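ESX-5 secretion-associated protein EspG5 (Mycobacterium marinum, PDB 6VJ5) acts as a specific cytoplasmic chaperone for its cognate PE/PPE proteins, keeping their dimers from aggregating, and is required for secretion of LipY and PE31/PPE18. Local coordinates at residues W18-L23 against N44-H50; A80-V86 against V118-G124; S108-P112 against R132-D136; Q125-S129 against D140-V144. All blocks are in the same frame, centred on the assembly; numbering follows the deposited sequence.

In the fold
Contacts 2 and 4 lie in the large antiparallel sheet, contact 3 joins a loop to the turn of one of its hairpins, and contact 1 packs helix 14-23 on a loop, its centre about 28 Å from the centre of the chain. Contact 2 is buried strand pairing with mostly apolar side chains; contacts 1, 3 and 4 are partly buried. Contact 4, centred about 9 Å from contact 2, touches it: Ala121 O probably hydrogen-bonds Val128 N, and Trp127 packs on Leu83 and Arg122. Contacts 3 and 4 sit at the two ends of the hairpin of strands 126-133 and 136-141. Contact 3 is largely polar, contact 4 mixes backbone bonds with aromatic packing, and contact 1 is apolar and sulfur packing.

Contact 1. Residues W18-L23 against N44-H50; sequences WMLQAL and NDWLNEH
Trp18 holds CG trans to its backbone N (chi1 167°), which swings the six-membered ring off the helix toward Trp46 and Leu47, while Trp46 has CG between its backbone N and carbonyl carbon (chi1 71°) and turns its own ring back to meet it. The two indoles touch at their benzo ends, Trp18 CH2 to Trp46 CH2 at 3.4 Å, with the planes inclined at 59°. The six-membered ring centroids of Trp18 and Trp46 are 5.5 Å apart. Leu47 spreads its fork between two partners: CD1 meets Ala22 CB at 3.2 Å, and CD2 lies against Trp18, modelled too close to CH2 for its exact length to be trusted. Met19 bends at its last torsion and brings SD alongside His50, 3.5 Å from His50 CB and 4.3 Å from the His50 ring centroid, in an oblique sulfur-aromatic approach. Asn44 ND2 comes within 3.2 Å of Ala22 O at an angle too poor for a hydrogen bond; Asn44 ND2 is hydrogen-bonded to Tyr38 OH instead. The segments thus meet by apolar and sulfur packing, with a short 3-10 turn at 45-47 offering up Leu47. His50 is the N-cap of helix 51-58, its ND1 bonded to Gly52 N, and Met53 and Met56 of that helix also pack on Met19. Arg36 makes a cation-pi contact with Trp18, and a polar side chain of another protein chain stacks on Trp46. Leu20 and Leu23 of helix 14-23 rest on Val62 and Val67 of the small two-stranded sheet.

Contact 2. Residues A80-V86 against V118-G124; sequences APDLEVV and VVLARRG
Strands 83-86 and 118-123 run antiparallel with axes 4.7 Å apart at 164°, Leu83-Arg122 and Val85-Leu120, the latter bonded both ways through N and O, forming hydrogen-bonded pairs and Glu84-Ala121 and Val86-Val119 non-hydrogen-bonded ones. On one face Val86 and Val119 lie side by side, with Val86 CG2 4.2 Å from Val119 CG2. Pro81 CB sits near the Ala121 methyl. At the start of strand 83-86 the register slips into a classic beta bulge: Asp82 and Leu83 both face Arg122, whose O takes Asp82 N at 2.8 Å and only a weak bond from Leu83 N. The Asp82 carboxylate then reaches past the bulge, and OD2 accepts from Gly124 N at 3.2 Å in a nearly straight bond (171°). Arg122 bends at chi3 (84°), laying one face of its guanidinium over Leu83 CB; its salt bridge to Asp82, NH2 to OD2, is long at 3.9 Å. Trp127 of strand 126-133 packs on Leu83, Leu120 and Arg122, while helix 69-79 meets Ala121 on the face of Glu84 and Val86, where Glu84 OE1 is bonded to Tyr230 OH of strand 221-231.

Contact 3. Residues S108-P112 against R132-D136; sequences SRDIP and RVGND
Ile111 lays its side chain over one face of the Arg132 guanidinium, CG2 standing 4.1 Å above the group over its centre, while CD1 runs back along the aliphatic chain to 3.7 Å from Arg132 CG. The two side chains slide past each other in opposite directions. Arg132 is the last residue but one of strand 126-133, just before the type II' beta turn from Val133 to Asp136 that closes the hairpin with strand 136-141. Its extended chain, CG trans to the backbone N (chi1 172°), carries the guanidinium alongside the turn to Gly134 O. There it grips that single backbone oxygen side-on: NE is 2.9 Å and NH2 3.2 Å from Gly134 O, which lies in the guanidinium plane. The edge bearing NH1 and NH2 is turned to the 108-112 loop, where NH2 donates to Arg109 O at 2.7 Å and NH1 adds a weak bond to the same oxygen. That oxygen is tilted 25° from the guanidinium plane. NH2 also makes a weak bond to Asn135 OD1, giving it three acceptors for two hydrogens, and NH1 has another acceptor in Leu33 O, tying turn, loop and a third piece of chain together. In the loop, Ser108 OG accepts from Asp110 N, an ST turn. Arg109 NH1 points elsewhere, to Cys35 O and to an acidic side chain of another protein chain. One water links loop and turn, accepting from Ile111 N at 3.1 Å and lying so near Asn135 OD1 that the length of that second bond is doubtful.

Contact 4. Residues Q125-S129 against D140-V144; sequences QHWVS and DDVSV
Trp127 takes Val144 onto the face of its indole: Val144 CB sits 3.7 Å from the centroid of the five-membered ring, 14° off the normal, a CH-pi contact, with CG1 spreading over the six-membered ring at 3.7 Å from Trp127 CZ2. Beside it Val142 CG1 presses on Trp127 CB at 3.6 Å. Across the strand His126 NE2 donates to Asp141 OD1, on the syn lone pair and close to the ring plane; the modelled bond is unusually short, so its length is doubtful. Val128 CG2 lies over one face of that imidazole, toward its rim. All this hangs on the hairpin of strands 126-133 and 136-141, whose pairing runs out here. Ser129 and Asp140 form a hydrogen-bonded pair, Asp140 N to Ser129 O at 3.0 Å, but at the next pair, Val128 and Asp141, the side chains diverge. Val142 N still reaches Trp127 O at 3.0 Å, though from 45° above the carbonyl plane, consistent with residues 142-144, which are no longer strand, leaving the sheet and turning across Trp127. Further out, Arg74 of helix 69-79 makes a salt bridge to Asp141 OD2, which probably steadies the carboxylate that faces His126, and Val77 of that helix packs on both His126 and Val128. Helix 147-159 lies against Val142 and Val144 through Leu153, and Leu120 of strand 115-123 touches Val142.

Contact 1. Residues W18-L23 against N44-H50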
loop_
_atom_site.group_PDB
_atom_site.type_symbol
_atom_site.label_atom_id
_atom_site.label_comp_id
_atom_site.label_asym_id
_atom_site.label_seq_id
_atom_site.Cartn_x
_atom_site.Cartn_y
_atom_site.Cartn_z
ATOM N N TRP C 18 9.534 -9.213 -6.024
ATOM C CA TRP C 18 8.963 -8.604 -4.829
ATOM C C TRP C 18 9.070 -9.529 -3.623
ATOM O O TRP C 18 9.269 -9.054 -2.502
ATOM C CB TRP C 18 7.511 -8.221 -5.102
ATOM C CG TRP C 18 6.712 -7.872 -3.897
ATOM C CD1 TRP C 18 6.661 -6.664 -3.264
ATOM C CD2 TRP C 18 5.826 -8.736 -3.184
ATOM N NE1 TRP C 18 5.798 -6.724 -2.196
ATOM C CE2 TRP C 18 5.274 -7.989 -2.126
ATOM C CE3 TRP C 18 5.450 -10.074 -3.334
ATOM C CZ2 TRP C 18 4.366 -8.533 -1.225
ATOM C CZ3 TRP C 18 4.549 -10.609 -2.445
ATOM C CH2 TRP C 18 4.013 -9.839 -1.404
ATOM N N MET C 19 8.957 -10.841 -3.826
ATOM C CA MET C 19 9.095 -11.763 -2.705
ATOM C C MET C 19 10.515 -11.753 -2.157
ATOM O O MET C 19 10.713 -11.733 -0.937
ATOM C CB MET C 19 8.681 -13.163 -3.142
ATOM C CG MET C 19 7.347 -13.159 -3.871
ATOM S SD MET C 19 6.415 -14.689 -3.736
ATOM C CE MET C 19 7.598 -15.848 -4.412
ATOM N N LEU C 20 11.519 -11.754 -3.036
ATOM C CA LEU C 20 12.895 -11.644 -2.563
ATOM C C LEU C 20 13.074 -10.389 -1.724
ATOM O O LEU C 20 13.720 -10.421 -0.669
ATOM C CB LEU C 20 13.856 -11.639 -3.747
ATOM C CG LEU C 20 13.679 -12.828 -4.692
ATOM C CD1 LEU C 20 14.526 -12.660 -5.937
ATOM C CD2 LEU C 20 14.025 -14.127 -3.979
ATOM N N GLN C 21 12.499 -9.273 -2.170
ATOM C CA GLN C 21 12.519 -8.065 -1.357
ATOM C C GLN C 21 11.909 -8.318 0.012
ATOM O O GLN C 21 12.420 -7.836 1.028
ATOM C CB GLN C 21 11.765 -6.943 -2.063
ATOM C CG GLN C 21 12.447 -6.416 -3.296
ATOM C CD GLN C 21 11.609 -5.382 -4.002
ATOM O OE1 GLN C 21 10.550 -5.695 -4.544
ATOM N NE2 GLN C 21 12.068 -4.136 -3.990
ATOM N N ALA C 22 10.808 -9.072 0.055
ATOM C CA ALA C 22 10.161 -9.376 1.325
ATOM C C ALA C 22 11.036 -10.286 2.178
ATOM O O ALA C 22 11.278 -10.006 3.357
ATOM C CB ALA C 22 8.794 -10.017 1.075
ATOM N N LEU C 23 11.535 -11.380 1.591
ATOM C CA LEU C 23 12.383 -12.300 2.341
ATOM C C LEU C 23 13.606 -11.608 2.929
ATOM O O LEU C 23 14.149 -12.081 3.934
ATOM C CB LEU C 23 12.841 -13.456 1.449
ATOM C CG LEU C 23 11.742 -14.354 0.890
ATOM C CD1 LEU C 23 12.318 -15.407 -0.050
ATOM C CD2 LEU C 23 10.966 -15.029 2.009
ATOM N N ASN C 44 5.221 -12.620 6.978
ATOM C CA ASN C 44 5.527 -12.847 5.574
ATOM C C ASN C 44 5.235 -14.281 5.147
ATOM O O ASN C 44 5.687 -14.702 4.077
ATOM C CB ASN C 44 6.993 -12.504 5.291
ATOM C CG ASN C 44 7.194 -11.041 4.904
ATOM O OD1 ASN C 44 6.239 -10.266 4.823
ATOM N ND2 ASN C 44 8.442 -10.660 4.664
ATOM N N ASP C 45 4.488 -15.041 5.955
ATOM C CA ASP C 45 4.187 -16.433 5.633
ATOM C C ASP C 45 3.145 -16.564 4.524
ATOM O O ASP C 45 3.101 -17.600 3.851
ATOM C CB ASP C 45 3.709 -17.171 6.891
ATOM C CG ASP C 45 3.582 -18.675 6.678
ATOM O OD1 ASP C 45 4.020 -19.178 5.615
ATOM O OD2 ASP C 45 3.038 -19.360 7.571
ATOM N N TRP C 46 2.305 -15.544 4.318
ATOM C CA TRP C 46 1.392 -15.556 3.180
ATOM C C TRP C 46 2.141 -15.498 1.854
ATOM O O TRP C 46 1.554 -15.794 0.807
ATOM C CB TRP C 46 0.397 -14.394 3.275
ATOM C CG TRP C 46 0.983 -13.028 3.034
ATOM C CD1 TRP C 46 1.739 -12.291 3.906
ATOM C CD2 TRP C 46 0.836 -12.226 1.853
ATOM N NE1 TRP C 46 2.080 -11.085 3.333
ATOM C CE2 TRP C 46 1.537 -11.021 2.075
ATOM C CE3 TRP C 46 0.181 -12.410 0.629
ATOM C CZ2 TRP C 46 1.605 -10.007 1.116
ATOM C CZ3 TRP C 46 0.251 -11.403 -0.323
ATOM C CH2 TRP C 46 0.957 -10.217 -0.072
ATOM N N LEU C 47 3.424 -15.127 1.881
ATOM C CA LEU C 47 4.251 -15.214 0.683
ATOM C C LEU C 47 4.445 -16.662 0.247
ATOM O O LEU C 47 4.533 -16.939 -0.956
ATOM C CB LEU C 47 5.607 -14.555 0.939
ATOM C CG LEU C 47 5.565 -13.093 1.380
ATOM C CD1 LEU C 47 6.940 -12.586 1.780
ATOM C CD2 LEU C 47 4.992 -12.243 0.261
ATOM N N ASN C 48 4.518 -17.594 1.206
ATOM C CA ASN C 48 4.702 -19.008 0.884
ATOM C C ASN C 48 3.566 -19.567 0.033
ATOM O O ASN C 48 3.714 -20.648 -0.553
ATOM C CB ASN C 48 4.814 -19.835 2.169
ATOM C CG ASN C 48 6.249 -20.035 2.618
ATOM O OD1 ASN C 48 7.161 -20.115 1.798
ATOM N ND2 ASN C 48 6.453 -20.129 3.928
ATOM N N GLU C 49 2.429 -18.871 -0.029
ATOM C CA GLU C 49 1.304 -19.307 -0.844
ATOM C C GLU C 49 1.449 -18.911 -2.309
ATOM O O GLU C 49 0.829 -19.543 -3.169
ATOM C CB GLU C 49 0.002 -18.734 -0.270
ATOM C CG GLU C 49 -0.551 -19.523 0.916
ATOM C CD GLU C 49 -1.412 -18.689 1.855
ATOM O OE1 GLU C 49 -1.754 -17.535 1.513
ATOM O OE2 GLU C 49 -1.740 -19.196 2.950
ATOM N N HIS C 50 2.248 -17.896 -2.613
ATOM C CA HIS C 50 2.412 -17.482 -3.997
ATOM C C HIS C 50 3.019 -18.627 -4.808
ATOM O O HIS C 50 3.912 -19.331 -4.317
ATOM C CB HIS C 50 3.306 -16.244 -4.081
ATOM C CG HIS C 50 3.037 -15.386 -5.279
ATOM N ND1 HIS C 50 3.490 -15.704 -6.541
ATOM C CD2 HIS C 50 2.360 -14.220 -5.404
ATOM C CE1 HIS C 50 3.100 -14.774 -7.393
ATOM N NE2 HIS C 50 2.416 -13.861 -6.729
#

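Contact 2. Residues A80-V86 against V118-G124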
loop_
_atom_site.group_PDB
_atom_site.type_symbol
_atom_site.label_atom_id
_atom_site.label_comp_id
_atom_site.label_asym_id
_atom_site.label_seq_id
_atom_site.Cartn_x
_atom_site.Cartn_y
_atom_site.Cartn_z
ATOM N N ALA C 80 20.511 -0.600 -1.272
ATOM C CA ALA C 80 21.155 0.557 -0.643
ATOM C C ALA C 80 22.443 0.881 -1.384
ATOM O O ALA C 80 23.546 0.767 -0.838
ATOM C CB ALA C 80 21.427 0.290 0.836
ATOM N N PRO C 81 22.336 1.309 -2.637
ATOM C CA PRO C 81 23.541 1.640 -3.401
ATOM C C PRO C 81 24.067 3.021 -3.055
ATOM O O PRO C 81 23.327 3.910 -2.625
ATOM C CB PRO C 81 23.058 1.584 -4.855
ATOM C CG PRO C 81 21.629 2.039 -4.761
ATOM C CD PRO C 81 21.106 1.505 -3.427
ATOM N N ASP C 82 25.381 3.181 -3.221
ATOM C CA ASP C 82 25.972 4.510 -3.156
ATOM C C ASP C 82 25.785 5.253 -4.472
ATOM O O ASP C 82 25.695 6.486 -4.490
ATOM C CB ASP C 82 27.458 4.411 -2.812
ATOM C CG ASP C 82 27.716 3.638 -1.526
ATOM O OD1 ASP C 82 27.063 3.923 -0.496
ATOM O OD2 ASP C 82 28.587 2.744 -1.547
ATOM N N LEU C 83 25.710 4.517 -5.575
ATOM C CA LEU C 83 25.594 5.075 -6.910
ATOM C C LEU C 83 24.652 4.209 -7.727
ATOM O O LEU C 83 24.704 2.978 -7.651
ATOM C CB LEU C 83 26.961 5.139 -7.594
ATOM C CG LEU C 83 27.004 5.707 -9.009
ATOM C CD1 LEU C 83 26.636 7.178 -9.011
ATOM C CD2 LEU C 83 28.386 5.488 -9.607
ATOM N N GLU C 84 23.778 4.863 -8.486
ATOM C CA GLU C 84 22.899 4.195 -9.433
ATOM C C GLU C 84 23.030 4.880 -10.783
ATOM O O GLU C 84 22.898 6.103 -10.878
ATOM C CB GLU C 84 21.439 4.218 -8.973
ATOM C CG GLU C 84 20.963 2.910 -8.358
ATOM C CD GLU C 84 19.675 3.066 -7.576
ATOM O OE1 GLU C 84 19.326 4.211 -7.218
ATOM O OE2 GLU C 84 19.010 2.043 -7.315
ATOM N N VAL C 85 23.331 4.093 -11.811
ATOM C CA VAL C 85 23.350 4.549 -13.195
ATOM C C VAL C 85 22.200 3.860 -13.909
ATOM O O VAL C 85 22.070 2.632 -13.842
ATOM C CB VAL C 85 24.691 4.236 -13.879
ATOM C CG1 VAL C 85 24.641 4.609 -15.350
ATOM C CG2 VAL C 85 25.827 4.979 -13.190
ATOM N N VAL C 86 21.356 4.643 -14.570
ATOM C CA VAL C 86 20.151 4.131 -15.204
ATOM C C VAL C 86 20.235 4.376 -16.702
ATOM O O VAL C 86 20.745 5.411 -17.143
ATOM C CB VAL C 86 18.882 4.786 -14.620
ATOM C CG1 VAL C 86 17.678 4.479 -15.502
ATOM C CG2 VAL C 86 18.651 4.310 -13.197
ATOM N N VAL C 118 17.456 -0.790 -17.732
ATOM C CA VAL C 118 18.734 -1.263 -17.211
ATOM C C VAL C 118 19.152 -0.369 -16.048
ATOM O O VAL C 118 19.339 0.843 -16.225
ATOM C CB VAL C 118 19.825 -1.268 -18.295
ATOM C CG1 VAL C 118 21.178 -1.586 -17.676
ATOM C CG2 VAL C 118 19.491 -2.242 -19.404
ATOM N N VAL C 119 19.344 -0.969 -14.877
ATOM C CA VAL C 119 19.864 -0.274 -13.706
ATOM C C VAL C 119 21.199 -0.902 -13.324
ATOM O O VAL C 119 21.304 -2.128 -13.200
ATOM C CB VAL C 119 18.875 -0.326 -12.527
ATOM C CG1 VAL C 119 19.447 0.390 -11.318
ATOM C CG2 VAL C 119 17.551 0.295 -12.932
ATOM N N LEU C 120 22.209 -0.057 -13.138
ATOM C CA LEU C 120 23.541 -0.466 -12.703
ATOM C C LEU C 120 23.756 0.130 -11.317
ATOM O O LEU C 120 23.837 1.354 -11.168
ATOM C CB LEU C 120 24.613 0.015 -13.675
ATOM C CG LEU C 120 24.521 -0.453 -15.123
ATOM C CD1 LEU C 120 25.319 0.496 -16.012
ATOM C CD2 LEU C 120 25.038 -1.868 -15.269
ATOM N N ALA C 121 23.857 -0.725 -10.307
ATOM C CA ALA C 121 23.990 -0.287 -8.927
ATOM C C ALA C 121 25.381 -0.610 -8.400
ATOM O O ALA C 121 26.004 -1.594 -8.806
ATOM C CB ALA C 121 22.931 -0.947 -8.039
ATOM N N ARG C 122 25.868 0.231 -7.495
ATOM C CA ARG C 122 27.171 0.026 -6.881
ATOM C C ARG C 122 27.072 0.229 -5.378
ATOM O O ARG C 122 26.421 1.166 -4.905
ATOM C CB ARG C 122 28.223 0.983 -7.456
ATOM C CG ARG C 122 29.664 0.605 -7.137
ATOM C CD ARG C 122 30.557 1.839 -7.132
ATOM N NE ARG C 122 30.506 2.520 -5.842
ATOM C CZ ARG C 122 30.628 3.834 -5.674
ATOM N NH1 ARG C 122 30.794 4.630 -6.721
ATOM N NH2 ARG C 122 30.570 4.352 -4.456
ATOM N N ARG C 123 27.712 -0.667 -4.633
ATOM C CA ARG C 123 27.917 -0.519 -3.199
ATOM C C ARG C 123 29.371 -0.860 -2.922
ATOM O O ARG C 123 29.793 -2.001 -3.140
ATOM C CB ARG C 123 26.985 -1.430 -2.401
ATOM C CG ARG C 123 26.839 -1.036 -0.937
ATOM C CD ARG C 123 25.976 -2.045 -0.191
ATOM N NE ARG C 123 25.277 -1.438 0.939
ATOM C CZ ARG C 123 24.657 -2.124 1.896
ATOM N NH1 ARG C 123 24.653 -3.450 1.872
ATOM N NH2 ARG C 123 24.046 -1.482 2.882
ATOM N N GLY C 124 30.140 0.132 -2.483
ATOM C CA GLY C 124 31.571 -0.043 -2.337
ATOM C C GLY C 124 32.245 -0.260 -3.674
ATOM O O GLY C 124 32.411 0.683 -4.451
#

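Contact 3. Residues S108-P112 against R132-D136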
loop_
_atom_site.group_PDB
_atom_site.type_symbol
_atom_site.label_atom_id
_atom_site.label_comp_id
_atom_site.label_asym_id
_atom_site.label_seq_id
_atom_site.Cartn_x
_atom_site.Cartn_y
_atom_site.Cartn_z
ATOM N N SER C 108 -0.286 0.487 -12.188
ATOM C CA SER C 108 0.173 -0.674 -12.934
ATOM C C SER C 108 1.690 -0.773 -12.870
ATOM O O SER C 108 2.401 0.225 -12.984
ATOM C CB SER C 108 -0.287 -0.577 -14.390
ATOM O OG SER C 108 0.120 -1.717 -15.123
ATOM N N ARG C 109 2.188 -1.984 -12.670
ATOM C CA ARG C 109 3.624 -2.216 -12.699
ATOM C C ARG C 109 4.113 -2.591 -14.093
ATOM O O ARG C 109 5.310 -2.836 -14.269
ATOM C CB ARG C 109 3.995 -3.300 -11.685
ATOM C CG ARG C 109 3.460 -3.035 -10.268
ATOM C CD ARG C 109 4.286 -1.991 -9.520
ATOM N NE ARG C 109 3.891 -0.613 -9.809
ATOM C CZ ARG C 109 4.557 0.456 -9.376
ATOM N NH1 ARG C 109 5.649 0.300 -8.639
ATOM N NH2 ARG C 109 4.139 1.679 -9.682
ATOM N N ASP C 110 3.224 -2.629 -15.086
ATOM C CA ASP C 110 3.649 -2.916 -16.446
ATOM C C ASP C 110 4.556 -1.803 -16.965
ATOM O O ASP C 110 4.518 -0.660 -16.497
ATOM C CB ASP C 110 2.454 -3.048 -17.394
ATOM C CG ASP C 110 1.619 -4.281 -17.131
ATOM O OD1 ASP C 110 2.146 -5.279 -16.589
ATOM O OD2 ASP C 110 0.424 -4.244 -17.492
ATOM N N ILE C 111 5.364 -2.150 -17.955
ATOM C CA ILE C 111 6.133 -1.169 -18.719
ATOM C C ILE C 111 5.787 -1.362 -20.184
ATOM O O ILE C 111 5.259 -2.416 -20.583
ATOM C CB ILE C 111 7.652 -1.304 -18.463
ATOM C CG1 ILE C 111 8.149 -2.712 -18.783
ATOM C CG2 ILE C 111 7.988 -0.952 -17.022
ATOM C CD1 ILE C 111 9.655 -2.866 -18.635
ATOM N N PRO C 112 6.057 -0.361 -21.026
ATOM C CA PRO C 112 5.711 -0.489 -22.448
ATOM C C PRO C 112 6.455 -1.648 -23.098
ATOM O O PRO C 112 7.631 -1.888 -22.821
ATOM C CB PRO C 112 6.134 0.860 -23.043
ATOM C CG PRO C 112 6.134 1.810 -21.870
ATOM C CD PRO C 112 6.592 0.974 -20.699
ATOM N N ARG C 132 15.197 -5.027 -16.669
ATOM C CA ARG C 132 13.808 -5.443 -16.782
ATOM C C ARG C 132 13.349 -5.375 -18.232
ATOM O O ARG C 132 13.549 -4.358 -18.908
ATOM C CB ARG C 132 12.881 -4.589 -15.914
ATOM C CG ARG C 132 11.425 -4.921 -16.191
ATOM C CD ARG C 132 10.451 -4.391 -15.162
ATOM N NE ARG C 132 9.092 -4.782 -15.537
ATOM C CZ ARG C 132 7.995 -4.425 -14.882
ATOM N NH1 ARG C 132 8.078 -3.666 -13.799
ATOM N NH2 ARG C 132 6.808 -4.831 -15.315
ATOM N N VAL C 133 12.733 -6.462 -18.697
ATOM C CA VAL C 133 12.118 -6.552 -20.016
ATOM C C VAL C 133 10.762 -7.221 -19.839
ATOM O O VAL C 133 10.674 -8.299 -19.245
ATOM C CB VAL C 133 12.974 -7.357 -21.013
ATOM C CG1 VAL C 133 12.229 -7.503 -22.338
ATOM C CG2 VAL C 133 14.326 -6.697 -21.214
ATOM N N GLY C 134 9.715 -6.603 -20.358
ATOM C CA GLY C 134 8.388 -7.139 -20.122
ATOM C C GLY C 134 8.137 -7.182 -18.626
ATOM O O GLY C 134 8.204 -6.167 -17.922
ATOM N N ASN C 135 7.855 -8.371 -18.105
ATOM C CA ASN C 135 7.610 -8.545 -16.680
ATOM C C ASN C 135 8.686 -9.394 -16.022
ATOM O O ASN C 135 8.453 -9.962 -14.952
ATOM C CB ASN C 135 6.216 -9.133 -16.484
ATOM C CG ASN C 135 5.127 -8.117 -16.798
ATOM O OD1 ASN C 135 5.319 -6.912 -16.612
ATOM N ND2 ASN C 135 3.992 -8.593 -17.292
ATOM N N ASP C 136 9.871 -9.450 -16.623
ATOM C CA ASP C 136 10.992 -10.219 -16.116
ATOM C C ASP C 136 12.133 -9.284 -15.761
ATOM O O ASP C 136 12.392 -8.304 -16.466
ATOM C CB ASP C 136 11.439 -11.246 -17.154
ATOM C CG ASP C 136 10.400 -12.320 -17.377
ATOM O OD1 ASP C 136 10.028 -12.990 -16.392
ATOM O OD2 ASP C 136 9.931 -12.472 -18.525
HETATM O O HOH W 1 5.139 -5.169 -18.376
#

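Contact 4. Residues Q125-S129 against D140-V144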
loop_
_atom_site.group_PDB
_atom_site.type_symbol
_atom_site.label_atom_id
_atom_site.label_comp_id
_atom_site.label_asym_id
_atom_site.label_seq_id
_atom_site.Cartn_x
_atom_site.Cartn_y
_atom_site.Cartn_z
ATOM N N GLN C 125 32.644 -1.502 -3.950
ATOM C CA GLN C 125 33.173 -1.883 -5.253
ATOM C C GLN C 125 32.348 -2.994 -5.891
ATOM O O GLN C 125 32.759 -3.559 -6.912
ATOM C CB GLN C 125 34.637 -2.321 -5.133
ATOM C CG GLN C 125 35.574 -1.259 -4.567
ATOM C CD GLN C 125 35.789 -1.406 -3.071
ATOM O OE1 GLN C 125 35.544 -0.476 -2.304
ATOM N NE2 GLN C 125 36.257 -2.577 -2.650
ATOM N N HIS C 126 31.208 -3.340 -5.301
ATOM C CA HIS C 126 30.333 -4.381 -5.827
ATOM C C HIS C 126 29.367 -3.743 -6.820
ATOM O O HIS C 126 28.505 -2.947 -6.433
ATOM C CB HIS C 126 29.594 -5.064 -4.680
ATOM C CG HIS C 126 28.958 -6.362 -5.058
ATOM N ND1 HIS C 126 28.301 -7.161 -4.149
ATOM C CD2 HIS C 126 28.875 -6.998 -6.250
ATOM C CE1 HIS C 126 27.840 -8.236 -4.764
ATOM N NE2 HIS C 126 28.174 -8.160 -6.040
ATOM N N TRP C 127 29.525 -4.080 -8.101
ATOM C CA TRP C 127 28.670 -3.567 -9.165
ATOM C C TRP C 127 27.678 -4.651 -9.569
ATOM O O TRP C 127 28.081 -5.757 -9.944
ATOM C CB TRP C 127 29.490 -3.129 -10.381
ATOM C CG TRP C 127 30.001 -1.721 -10.308
ATOM C CD1 TRP C 127 31.227 -1.315 -9.870
ATOM C CD2 TRP C 127 29.297 -0.531 -10.691
ATOM N NE1 TRP C 127 31.330 0.053 -9.952
ATOM C CE2 TRP C 127 30.160 0.558 -10.457
ATOM C CE3 TRP C 127 28.023 -0.281 -11.211
ATOM C CZ2 TRP C 127 29.788 1.876 -10.720
ATOM C CZ3 TRP C 127 27.658 1.029 -11.473
ATOM C CH2 TRP C 127 28.537 2.090 -11.226
ATOM N N VAL C 128 26.387 -4.327 -9.511
ATOM C CA VAL C 128 25.315 -5.269 -9.811
ATOM C C VAL C 128 24.443 -4.698 -10.920
ATOM O O VAL C 128 24.282 -3.480 -11.046
ATOM C CB VAL C 128 24.480 -5.574 -8.546
ATOM C CG1 VAL C 128 23.236 -6.377 -8.886
ATOM C CG2 VAL C 128 25.332 -6.314 -7.512
ATOM N N SER C 129 23.886 -5.594 -11.732
ATOM C CA SER C 129 23.050 -5.227 -12.867
ATOM C C SER C 129 21.626 -5.715 -12.638
ATOM O O SER C 129 21.416 -6.874 -12.266
ATOM C CB SER C 129 23.593 -5.824 -14.169
ATOM O OG SER C 129 23.001 -7.088 -14.444
ATOM N N ASP C 140 22.424 -9.706 -11.773
ATOM C CA ASP C 140 23.738 -10.300 -11.979
ATOM C C ASP C 140 24.793 -9.254 -11.654
ATOM O O ASP C 140 24.496 -8.061 -11.549
ATOM C CB ASP C 140 23.905 -10.807 -13.418
ATOM C CG ASP C 140 25.167 -11.634 -13.608
ATOM O OD1 ASP C 140 26.161 -11.375 -12.902
ATOM O OD2 ASP C 140 25.173 -12.542 -14.463
ATOM N N ASP C 141 26.028 -9.719 -11.486
ATOM C CA ASP C 141 27.169 -8.833 -11.326
ATOM C C ASP C 141 27.548 -8.239 -12.676
ATOM O O ASP C 141 27.332 -8.847 -13.730
ATOM C CB ASP C 141 28.361 -9.583 -10.725
ATOM C CG ASP C 141 28.169 -9.910 -9.254
ATOM O OD1 ASP C 141 28.056 -8.973 -8.432
ATOM O OD2 ASP C 141 28.131 -11.110 -8.917
ATOM N N VAL C 142 28.118 -7.041 -12.638
ATOM C CA VAL C 142 28.470 -6.307 -13.846
ATOM C C VAL C 142 29.850 -5.694 -13.656
ATOM O O VAL C 142 30.151 -5.117 -12.606
ATOM C CB VAL C 142 27.422 -5.222 -14.170
ATOM C CG1 VAL C 142 27.433 -4.136 -13.103
ATOM C CG2 VAL C 142 27.692 -4.618 -15.539
ATOM N N SER C 143 30.689 -5.824 -14.680
ATOM C CA SER C 143 32.041 -5.277 -14.653
ATOM C C SER C 143 31.976 -3.829 -15.123
ATOM O O SER C 143 31.725 -3.562 -16.302
ATOM C CB SER C 143 32.973 -6.104 -15.533
ATOM O OG SER C 143 32.920 -7.476 -15.172
ATOM N N VAL C 144 32.191 -2.895 -14.199
ATOM C CA VAL C 144 32.135 -1.466 -14.488
ATOM C C VAL C 144 33.387 -0.825 -13.912
ATOM O O VAL C 144 33.616 -0.878 -12.698
ATOM C CB VAL C 144 30.875 -0.804 -13.907
ATOM C CG1 VAL C 144 30.946 0.707 -14.077
ATOM C CG2 VAL C 144 29.627 -1.362 -14.571
#